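Side-chain contacts in uncharacterized protein (Exiguobacterium sibiricum, PDB 3B77), which is of unknown function but carries a bacterial pleckstrin-homology domain joined to a helical region that probably mediates oligomerisation: residues Phe32-Lys35 and Glu40-Phe43; Leu46-Leu51 and Lys97-Asp102; Lys130-Ala135 and Tyr176-Lys181. All blocks are in the same frame, centred on the assembly; numbering follows the deposited sequence.

In the fold
Starting from the N terminus, interaction 1 closes first: strand 30-35 turns back through a short loop into strand 39-44. The chain goes on into strand 47-52 of the same sheet, completes that sheet, and builds a second one. Its last strand, 97-104, comes back to strand 47-52 in interaction 2, closing a 45-residue loop and joining the two sheets. Helices 108-146 and 156-178 then fold back on each other, and interaction 3 closes that excursion. The three loops follow in series; none nests or crosses. Interactions 1 and 2 share neighbouring strands, with Tyr-41 stacked on His-50, whereas interaction 3 meets interaction 2 lightly, where Leu-46 packs on Lys-181.

Interaction 1: residues Phe32-Lys35 and Glu40-Phe43; sequences FLIK and EYCF
Phe-32 and Phe-43 form one hydrogen-bonded pair of an antiparallel beta hairpin in the bacterial PH domain, and Ile-34 with Tyr-41 forms the next. The tight part is the backbone in between. Phe-43 N reaches Phe-32 O at 2.8 Å, nearly straight at 172°, and Tyr-41 N takes Ile-34 O in the same way; only the outer return bond from Phe-32 N to Phe-43 O is weak. On the face of these four residues, Phe-32 CB sits 4.0 Å from Phe-43 CB before the rings move on toward Leu-114 of helix 108-146, while Ile-34 and Tyr-41 cover Ile-101 of the second sheet.

The other face loosens toward Lys-35, which is partly exposed. Lys-35 and Glu-40 lie side by side, yet Lys-35 NZ stays 4.8 Å from Glu-40 OE1, too far for a salt bridge, and Glu-40 OE2 bonds instead to Ala-18 N. Deeper in, Leu-33 sets CG anti to its own N (chi1 -178°), which carries its tip across to the partner strand: CD1 lies 3.7 Å from Glu-40 CG, 3.8 Å from Cys-42 CB and 3.4 Å from Tyr-41 O.

Interaction 2: residues Leu46-Leu51 and Lys97-Asp102; sequences LALVHL and KHYSID
His-50 and Tyr-99 meet in the core between the two sheets of the PH-domain sandwich, His-50 on strand 47-52 of the first and Tyr-99 on strand 97-104, an edge strand of the second within this chain. The backbones stay well apart, with the CA atoms of these two residues 10.5 Å from each other, and the side chains span the gap.

From CB to its tip, His-50 meets Tyr-99 almost atom by atom. Its CG lies anti to the backbone N, which sends the ring inward from its strand. CB already comes within 3.8 Å of Tyr-99 OH, and CG is a little nearer. ND1 goes on to Tyr-99 OH at 2.8 Å; the distance is good but the N-H points poorly, at 121°, leaving a weak bond. CE1 sits 4.0 Å from Tyr-99 CE2, which rides over the imidazole face near its rim. As rings, the two form an offset edge-to-face pair, planes at 79° and centroids 5.3 Å apart, with Tyr-99 supplying the edge. CD2 faces Glu-40 O, and NE2 finishes the ring with a hydrogen bond to Asp-39.

Leu-48, two residues back along the same strand, comes at Tyr-99 from the opposite direction and covers one face of its ring in a CH-pi contact. The phenol is therefore gripped by contacts of two kinds, an apolar methyl over its face and a polar partner near its plane. Phe-92 also meets this ring, its plane nearly parallel. Lys-97 runs fully extended beside Tyr-99, and its amine bonds to Tyr-66 OH and, weakly, to Tyr-99 OH at 3.4 Å. On the face side, Leu-48 CD2 stands 4.0 Å from the Tyr-99 ring centroid, 13° off its normal.

Interaction 3: residues Lys130-Ala135 and Tyr176-Lys181; sequences KMLEFA and YKWNQK
Between 130-135 and 176-181 the backbones come nearest at Leu-132 and Trp-178, CA to CA 6.3 Å, with the two chains running in roughly opposite directions. Trp-178 does most of the work. With its CG anti to the carbonyl carbon (chi1 -51°), the indole is laid against the first helix and offers one face to Met-131, a selenomethionine in this crystal. Met-131 CB stands over the six-membered ring, 3.6 Å from its centroid and 17° off the normal, as a CH-pi contact. Farther along, Met-131 CG comes to 3.8 Å from Trp-178 CZ3; the bend at chi2 keeps SE above the same face, 5.0 Å from the centroid, a distant Met-aromatic contact. The other face of the indole carries Lys-177 CG, so the ring is sandwiched between aliphatic carbons.

Leu-132 takes the edge of the indole and the residue beyond it. It slides past Trp-178 in the opposite direction, with its CG 3.8 Å from Trp-178 CB and its CD2 at the indole edge, 4.0 Å from Trp-178 CD1. Its other methyl, CD1, touches Asn-179 ND2 at 3.8 Å, the two side chains crossing at about a right angle. The polar ends turn back to helix 156-178: Trp-178 NE1 bonds to His-174 ND1, and Asn-179 ND2 to Tyr-175 O.

Other copies of the protein close in from outside. Tyr-175 of a second subunit packs on Met-131 and Phe-168 of that subunit on Trp-178, while Lys-181 forms a salt bridge to Glu-127 of a third. An antiparallel helical hairpin with a tryptophan packed between its arms and neighbouring subunits against it is consistent with the YvbH-like oligomerisation region to which it belongs.

Interaction 1: residues Phe32-Lys35 and Glu40-Phe43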
loop_
_atom_site.group_PDB
_atom_site.type_symbol
_atom_site.label_atom_id
_atom_site.label_comp_id
_atom_site.label_asym_id
_atom_site.label_seq_id
_atom_site.Cartn_x
_atom_site.Cartn_y
_atom_site.Cartn_z
ATOM N N PHE A 32 -10.148 -38.612 48.197
ATOM C CA PHE A 32 -10.829 -37.885 49.249
ATOM C C PHE A 32 -12.312 -37.927 48.988
ATOM O O PHE A 32 -12.750 -37.634 47.887
ATOM C CB PHE A 32 -10.345 -36.447 49.272
ATOM C CG PHE A 32 -10.379 -35.825 50.642
ATOM C CD1 PHE A 32 -11.526 -35.177 51.118
ATOM C CD2 PHE A 32 -9.264 -35.889 51.468
ATOM C CE1 PHE A 32 -11.547 -34.618 52.392
ATOM C CE2 PHE A 32 -9.288 -35.326 52.709
ATOM C CZ PHE A 32 -10.427 -34.689 53.172
ATOM N N LEU A 33 -13.083 -38.320 49.990
ATOM C CA LEU A 33 -14.524 -38.424 49.845
ATOM C C LEU A 33 -15.170 -37.760 51.047
ATOM O O LEU A 33 -14.717 -37.927 52.188
ATOM C CB LEU A 33 -14.949 -39.883 49.694
ATOM C CG LEU A 33 -16.420 -40.262 49.472
ATOM C CD1 LEU A 33 -17.064 -39.610 48.281
ATOM C CD2 LEU A 33 -16.481 -41.738 49.302
ATOM N N ILE A 34 -16.177 -36.947 50.761
ATOM C CA ILE A 34 -16.964 -36.257 51.759
ATOM C C ILE A 34 -18.390 -36.654 51.452
ATOM O O ILE A 34 -18.872 -36.483 50.319
ATOM C CB ILE A 34 -16.850 -34.733 51.642
ATOM C CG1 ILE A 34 -15.422 -34.273 51.964
ATOM C CG2 ILE A 34 -17.881 -34.055 52.556
ATOM C CD1 ILE A 34 -15.149 -32.823 51.649
ATOM N N LYS A 35 -19.041 -37.244 52.445
ATOM C CA LYS A 35 -20.407 -37.683 52.291
ATOM C C LYS A 35 -21.289 -36.906 53.256
ATOM O O LYS A 35 -20.994 -36.790 54.430
ATOM C CB LYS A 35 -20.526 -39.198 52.524
ATOM C CG LYS A 35 -21.835 -39.813 51.965
ATOM C CD LYS A 35 -22.042 -41.279 52.395
ATOM C CE LYS A 35 -21.005 -42.245 51.789
ATOM N NZ LYS A 35 -21.145 -43.650 52.333
ATOM N N GLU A 40 -22.533 -36.233 47.773
ATOM C CA GLU A 40 -21.330 -37.047 47.886
ATOM C C GLU A 40 -20.259 -36.428 46.968
ATOM O O GLU A 40 -20.477 -36.300 45.767
ATOM C CB GLU A 40 -21.647 -38.467 47.480
ATOM C CG GLU A 40 -20.742 -39.489 48.116
ATOM C CD GLU A 40 -21.290 -40.916 48.063
ATOM O OE1 GLU A 40 -22.440 -41.142 48.493
ATOM O OE2 GLU A 40 -20.548 -41.818 47.627
ATOM N N TYR A 41 -19.140 -35.996 47.552
ATOM C CA TYR A 41 -18.089 -35.287 46.825
ATOM C C TYR A 41 -16.848 -36.166 46.752
ATOM O O TYR A 41 -16.156 -36.350 47.734
ATOM C CB TYR A 41 -17.753 -33.979 47.533
ATOM C CG TYR A 41 -18.923 -33.060 47.705
ATOM C CD1 TYR A 41 -19.278 -32.166 46.725
ATOM C CD2 TYR A 41 -19.668 -33.074 48.868
ATOM C CE1 TYR A 41 -20.339 -31.314 46.889
ATOM C CE2 TYR A 41 -20.742 -32.227 49.052
ATOM C CZ TYR A 41 -21.070 -31.347 48.061
ATOM O OH TYR A 41 -22.131 -30.499 48.215
ATOM N N CYS A 42 -16.546 -36.673 45.572
ATOM C CA CYS A 42 -15.482 -37.650 45.399
ATOM C C CYS A 42 -14.359 -37.042 44.603
ATOM O O CYS A 42 -14.559 -36.683 43.460
ATOM C CB CYS A 42 -16.075 -38.839 44.654
ATOM S SG CYS A 42 -15.021 -40.223 44.386
ATOM N N PHE A 43 -13.196 -36.885 45.232
ATOM C CA PHE A 43 -12.019 -36.297 44.594
ATOM C C PHE A 43 -11.059 -37.402 44.184
ATOM O O PHE A 43 -10.485 -38.063 45.029
ATOM C CB PHE A 43 -11.308 -35.340 45.539
ATOM C CG PHE A 43 -12.132 -34.143 45.932
ATOM C CD1 PHE A 43 -13.030 -34.222 46.987
ATOM C CD2 PHE A 43 -12.003 -32.950 45.253
ATOM C CE1 PHE A 43 -13.783 -33.112 47.363
ATOM C CE2 PHE A 43 -12.724 -31.855 45.608
ATOM C CZ PHE A 43 -13.628 -31.921 46.668
#

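Interaction 2: residues Leu46-Leu51 and Lys97-Asp102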
loop_
_atom_site.group_PDB
_atom_site.type_symbol
_atom_site.label_atom_id
_atom_site.label_comp_id
_atom_site.label_asym_id
_atom_site.label_seq_id
_atom_site.Cartn_x
_atom_site.Cartn_y
_atom_site.Cartn_z
ATOM N N LEU A 46 -8.206 -37.904 38.576
ATOM C CA LEU A 46 -8.618 -37.348 37.305
ATOM C C LEU A 46 -9.721 -36.309 37.371
ATOM O O LEU A 46 -9.800 -35.464 36.471
ATOM C CB LEU A 46 -9.091 -38.462 36.380
ATOM C CG LEU A 46 -8.164 -39.651 36.172
ATOM C CD1 LEU A 46 -8.949 -40.771 35.470
ATOM C CD2 LEU A 46 -6.832 -39.318 35.426
ATOM N N ALA A 47 -10.585 -36.366 38.387
ATOM C CA ALA A 47 -11.796 -35.532 38.406
ATOM C C ALA A 47 -12.452 -35.405 39.763
ATOM O O ALA A 47 -12.093 -36.126 40.718
ATOM C CB ALA A 47 -12.843 -36.099 37.445
ATOM N N LEU A 48 -13.399 -34.446 39.825
ATOM C CA LEU A 48 -14.386 -34.331 40.909
ATOM C C LEU A 48 -15.702 -35.030 40.420
ATOM O O LEU A 48 -16.340 -34.632 39.428
ATOM C CB LEU A 48 -14.672 -32.867 41.308
ATOM C CG LEU A 48 -15.884 -32.639 42.238
ATOM C CD1 LEU A 48 -15.724 -33.336 43.604
ATOM C CD2 LEU A 48 -16.200 -31.128 42.403
ATOM N N VAL A 49 -16.074 -36.090 41.133
ATOM C CA VAL A 49 -17.301 -36.818 40.865
ATOM C C VAL A 49 -18.223 -36.388 41.990
ATOM O O VAL A 49 -17.871 -36.481 43.140
ATOM C CB VAL A 49 -17.051 -38.330 40.825
ATOM C CG1 VAL A 49 -18.338 -39.098 40.663
ATOM C CG2 VAL A 49 -16.080 -38.666 39.710
ATOM N N HIS A 50 -19.368 -35.831 41.623
ATOM C CA HIS A 50 -20.307 -35.272 42.568
ATOM C C HIS A 50 -21.700 -35.810 42.286
ATOM O O HIS A 50 -22.230 -35.660 41.179
ATOM C CB HIS A 50 -20.309 -33.757 42.442
ATOM C CG HIS A 50 -21.386 -33.079 43.222
ATOM N ND1 HIS A 50 -22.070 -31.982 42.740
ATOM C CD2 HIS A 50 -21.906 -33.344 44.444
ATOM C CE1 HIS A 50 -22.954 -31.592 43.643
ATOM N NE2 HIS A 50 -22.880 -32.407 44.681
ATOM N N LEU A 51 -22.261 -36.458 43.306
ATOM C CA LEU A 51 -23.618 -36.958 43.294
ATOM C C LEU A 51 -24.477 -35.907 44.016
ATOM O O LEU A 51 -24.440 -35.820 45.227
ATOM C CB LEU A 51 -23.659 -38.300 44.033
ATOM C CG LEU A 51 -22.993 -39.538 43.405
ATOM C CD1 LEU A 51 -21.477 -39.333 43.146
ATOM C CD2 LEU A 51 -23.208 -40.767 44.287
ATOM N N LYS A 97 -18.050 -23.335 38.012
ATOM C CA LYS A 97 -19.048 -23.689 39.023
ATOM C C LYS A 97 -18.513 -23.534 40.465
ATOM O O LYS A 97 -17.423 -24.013 40.787
ATOM C CB LYS A 97 -19.552 -25.122 38.784
ATOM C CG LYS A 97 -20.844 -25.503 39.559
ATOM C CD LYS A 97 -21.341 -26.889 39.144
ATOM C CE LYS A 97 -22.523 -27.379 39.954
ATOM N NZ LYS A 97 -22.828 -28.794 39.569
ATOM N N HIS A 98 -19.307 -22.870 41.303
ATOM C CA HIS A 98 -18.982 -22.622 42.701
ATOM C C HIS A 98 -19.269 -23.828 43.579
ATOM O O HIS A 98 -20.343 -24.409 43.501
ATOM C CB HIS A 98 -19.799 -21.426 43.208
ATOM C CG HIS A 98 -19.379 -20.124 42.605
ATOM N ND1 HIS A 98 -19.503 -19.858 41.256
ATOM C CD2 HIS A 98 -18.806 -19.027 43.155
ATOM C CE1 HIS A 98 -19.028 -18.650 41.001
ATOM N NE2 HIS A 98 -18.597 -18.125 42.136
ATOM N N TYR A 99 -18.296 -24.203 44.400
ATOM C CA TYR A 99 -18.456 -25.290 45.339
ATOM C C TYR A 99 -18.133 -24.796 46.709
ATOM O O TYR A 99 -17.098 -24.204 46.930
ATOM C CB TYR A 99 -17.570 -26.487 44.992
ATOM C CG TYR A 99 -18.269 -27.445 44.076
ATOM C CD1 TYR A 99 -18.322 -27.223 42.704
ATOM C CD2 TYR A 99 -18.927 -28.550 44.579
ATOM C CE1 TYR A 99 -18.998 -28.104 41.852
ATOM C CE2 TYR A 99 -19.610 -29.435 43.737
ATOM C CZ TYR A 99 -19.644 -29.207 42.379
ATOM O OH TYR A 99 -20.336 -30.078 41.569
ATOM N N SER A 100 -19.068 -25.022 47.618
ATOM C CA SER A 100 -18.905 -24.703 49.008
ATOM C C SER A 100 -19.331 -25.954 49.748
ATOM O O SER A 100 -20.477 -26.358 49.643
ATOM C CB SER A 100 -19.796 -23.533 49.377
ATOM O OG SER A 100 -19.799 -23.354 50.782
ATOM N N ILE A 101 -18.413 -26.573 50.478
ATOM C CA ILE A 101 -18.704 -27.826 51.173
ATOM C C ILE A 101 -18.454 -27.674 52.664
ATOM O O ILE A 101 -17.354 -27.307 53.068
ATOM C CB ILE A 101 -17.843 -28.987 50.609
ATOM C CG1 ILE A 101 -17.986 -29.069 49.074
ATOM C CG2 ILE A 101 -18.235 -30.305 51.264
ATOM C CD1 ILE A 101 -17.017 -30.026 48.413
ATOM N N ASP A 102 -19.491 -27.941 53.465
ATOM C CA ASP A 102 -19.416 -27.884 54.940
ATOM C C ASP A 102 -19.060 -29.251 55.489
ATOM O O ASP A 102 -19.664 -30.241 55.097
ATOM C CB ASP A 102 -20.743 -27.427 55.541
ATOM C CG ASP A 102 -20.996 -25.941 55.335
ATOM O OD1 ASP A 102 -20.087 -25.137 55.640
ATOM O OD2 ASP A 102 -22.102 -25.570 54.890
#

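Interaction 3: residues Lys130-Ala135 and Tyr176-Lys181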
loop_
_atom_site.group_PDB
_atom_site.type_symbol
_atom_site.label_atom_id
_atom_site.label_comp_id
_atom_site.label_asym_id
_atom_site.label_seq_id
_atom_site.Cartn_x
_atom_site.Cartn_y
_atom_site.Cartn_z
ATOM N N LYS A 130 -0.008 -20.295 31.472
ATOM C CA LYS A 130 1.014 -19.320 31.101
ATOM C C LYS A 130 2.014 -19.938 30.118
ATOM O O LYS A 130 2.449 -19.290 29.186
ATOM C CB LYS A 130 1.740 -18.771 32.352
ATOM C CG LYS A 130 0.898 -17.879 33.307
HETATM N N MSE A 131 2.379 -21.196 30.344
HETATM C CA MSE A 131 3.309 -21.909 29.459
HETATM C C MSE A 131 2.694 -22.187 28.107
HETATM O O MSE A 131 3.382 -22.073 27.138
HETATM C CB MSE A 131 3.746 -23.216 30.069
HETATM C CG MSE A 131 4.451 -23.070 31.392
HETATM SE SE MSE A 131 6.148 -22.081 31.310
HETATM C CE MSE A 131 5.596 -20.380 32.160
ATOM N N LEU A 132 1.397 -22.508 28.034
ATOM C CA LEU A 132 0.733 -22.672 26.734
ATOM C C LEU A 132 0.879 -21.409 25.893
ATOM O O LEU A 132 1.191 -21.496 24.704
ATOM C CB LEU A 132 -0.778 -22.975 26.874
ATOM C CG LEU A 132 -1.237 -24.415 26.927
ATOM C CD1 LEU A 132 -2.761 -24.438 26.948
ATOM C CD2 LEU A 132 -0.688 -25.194 25.743
ATOM N N GLU A 133 0.579 -20.260 26.499
ATOM C CA GLU A 133 0.722 -18.960 25.860
ATOM C C GLU A 133 2.106 -18.766 25.272
ATOM O O GLU A 133 2.244 -18.340 24.129
ATOM C CB GLU A 133 0.449 -17.837 26.861
ATOM C CG GLU A 133 -1.038 -17.730 27.369
ATOM C CD GLU A 133 -1.208 -16.731 28.547
ATOM O OE1 GLU A 133 -0.211 -16.045 28.900
ATOM O OE2 GLU A 133 -2.338 -16.647 29.128
ATOM N N PHE A 134 3.145 -19.049 26.037
ATOM C CA PHE A 134 4.511 -18.930 25.489
ATOM C C PHE A 134 4.758 -19.934 24.370
ATOM O O PHE A 134 5.546 -19.670 23.431
ATOM C CB PHE A 134 5.612 -19.179 26.547
ATOM C CG PHE A 134 5.580 -18.248 27.745
ATOM C CD1 PHE A 134 5.254 -16.908 27.619
ATOM C CD2 PHE A 134 5.930 -18.717 29.001
ATOM C CE1 PHE A 134 5.252 -16.077 28.719
ATOM C CE2 PHE A 134 5.930 -17.886 30.097
ATOM C CZ PHE A 134 5.598 -16.576 29.955
ATOM N N ALA A 135 4.165 -21.119 24.521
ATOM C CA ALA A 135 4.304 -22.194 23.534
ATOM C C ALA A 135 3.757 -21.729 22.173
ATOM O O ALA A 135 4.429 -21.917 21.121
ATOM C CB ALA A 135 3.606 -23.469 24.012
ATOM N N TYR A 176 -0.984 -31.260 25.602
ATOM C CA TYR A 176 -1.030 -32.328 26.587
ATOM C C TYR A 176 -0.075 -32.138 27.750
ATOM O O TYR A 176 -0.297 -32.671 28.833
ATOM C CB TYR A 176 -0.800 -33.682 25.925
ATOM C CG TYR A 176 -1.944 -34.106 25.025
ATOM C CD1 TYR A 176 -3.287 -33.869 25.414
ATOM C CD2 TYR A 176 -1.706 -34.787 23.801
ATOM C CE1 TYR A 176 -4.363 -34.248 24.621
ATOM C CE2 TYR A 176 -2.800 -35.189 22.986
ATOM C CZ TYR A 176 -4.137 -34.889 23.424
ATOM O OH TYR A 176 -5.266 -35.238 22.718
ATOM N N LYS A 177 0.989 -31.383 27.557
ATOM C CA LYS A 177 1.886 -31.115 28.678
ATOM C C LYS A 177 1.323 -30.129 29.691
ATOM O O LYS A 177 1.483 -30.334 30.885
ATOM C CB LYS A 177 3.198 -30.569 28.172
ATOM C CG LYS A 177 4.250 -30.446 29.236
ATOM C CD LYS A 177 5.630 -30.308 28.606
ATOM C CE LYS A 177 6.731 -30.275 29.660
ATOM N NZ LYS A 177 8.132 -30.227 29.107
ATOM N N TRP A 178 0.689 -29.056 29.219
ATOM C CA TRP A 178 0.263 -27.995 30.086
ATOM C C TRP A 178 -1.225 -28.071 30.446
ATOM O O TRP A 178 -1.698 -27.220 31.181
ATOM C CB TRP A 178 0.610 -26.622 29.481
ATOM C CG TRP A 178 2.026 -26.512 29.068
ATOM C CD1 TRP A 178 2.506 -26.386 27.802
ATOM C CD2 TRP A 178 3.166 -26.623 29.913
ATOM N NE1 TRP A 178 3.892 -26.395 27.805
ATOM C CE2 TRP A 178 4.316 -26.537 29.091
ATOM C CE3 TRP A 178 3.327 -26.796 31.284
ATOM C CZ2 TRP A 178 5.597 -26.569 29.597
ATOM C CZ3 TRP A 178 4.600 -26.838 31.793
ATOM C CH2 TRP A 178 5.732 -26.743 30.946
ATOM N N ASN A 179 -1.950 -29.047 29.897
ATOM C CA ASN A 179 -3.294 -29.415 30.354
ATOM C C ASN A 179 -3.210 -30.834 30.876
ATOM O O ASN A 179 -3.871 -31.721 30.335
ATOM C CB ASN A 179 -4.314 -29.430 29.227
ATOM C CG ASN A 179 -4.587 -28.091 28.681
ATOM O OD1 ASN A 179 -5.206 -27.253 29.337
ATOM N ND2 ASN A 179 -4.199 -27.892 27.435
ATOM N N GLN A 180 -2.414 -31.064 31.917
ATOM C CA GLN A 180 -2.255 -32.419 32.434
ATOM C C GLN A 180 -3.564 -33.004 32.978
ATOM O O GLN A 180 -4.446 -32.293 33.471
ATOM C CB GLN A 180 -1.098 -32.504 33.421
ATOM C CG GLN A 180 -1.351 -32.159 34.854
ATOM C CD GLN A 180 -0.036 -32.215 35.706
ATOM O OE1 GLN A 180 1.014 -31.660 35.313
ATOM N NE2 GLN A 180 -0.103 -32.879 36.869
ATOM N N LYS A 181 -3.699 -34.310 32.842
ATOM C CA LYS A 181 -4.931 -34.991 33.223
ATOM C C LYS A 181 -4.933 -35.457 34.673
ATOM O O LYS A 181 -5.947 -35.351 35.367
ATOM C CB LYS A 181 -5.168 -36.185 32.275
ATOM C CG LYS A 181 -5.823 -35.748 30.982
ATOM C CD LYS A 181 -5.649 -36.710 29.826
ATOM C CE LYS A 181 -6.749 -36.451 28.743
ATOM N NZ LYS A 181 -7.181 -34.991 28.624
#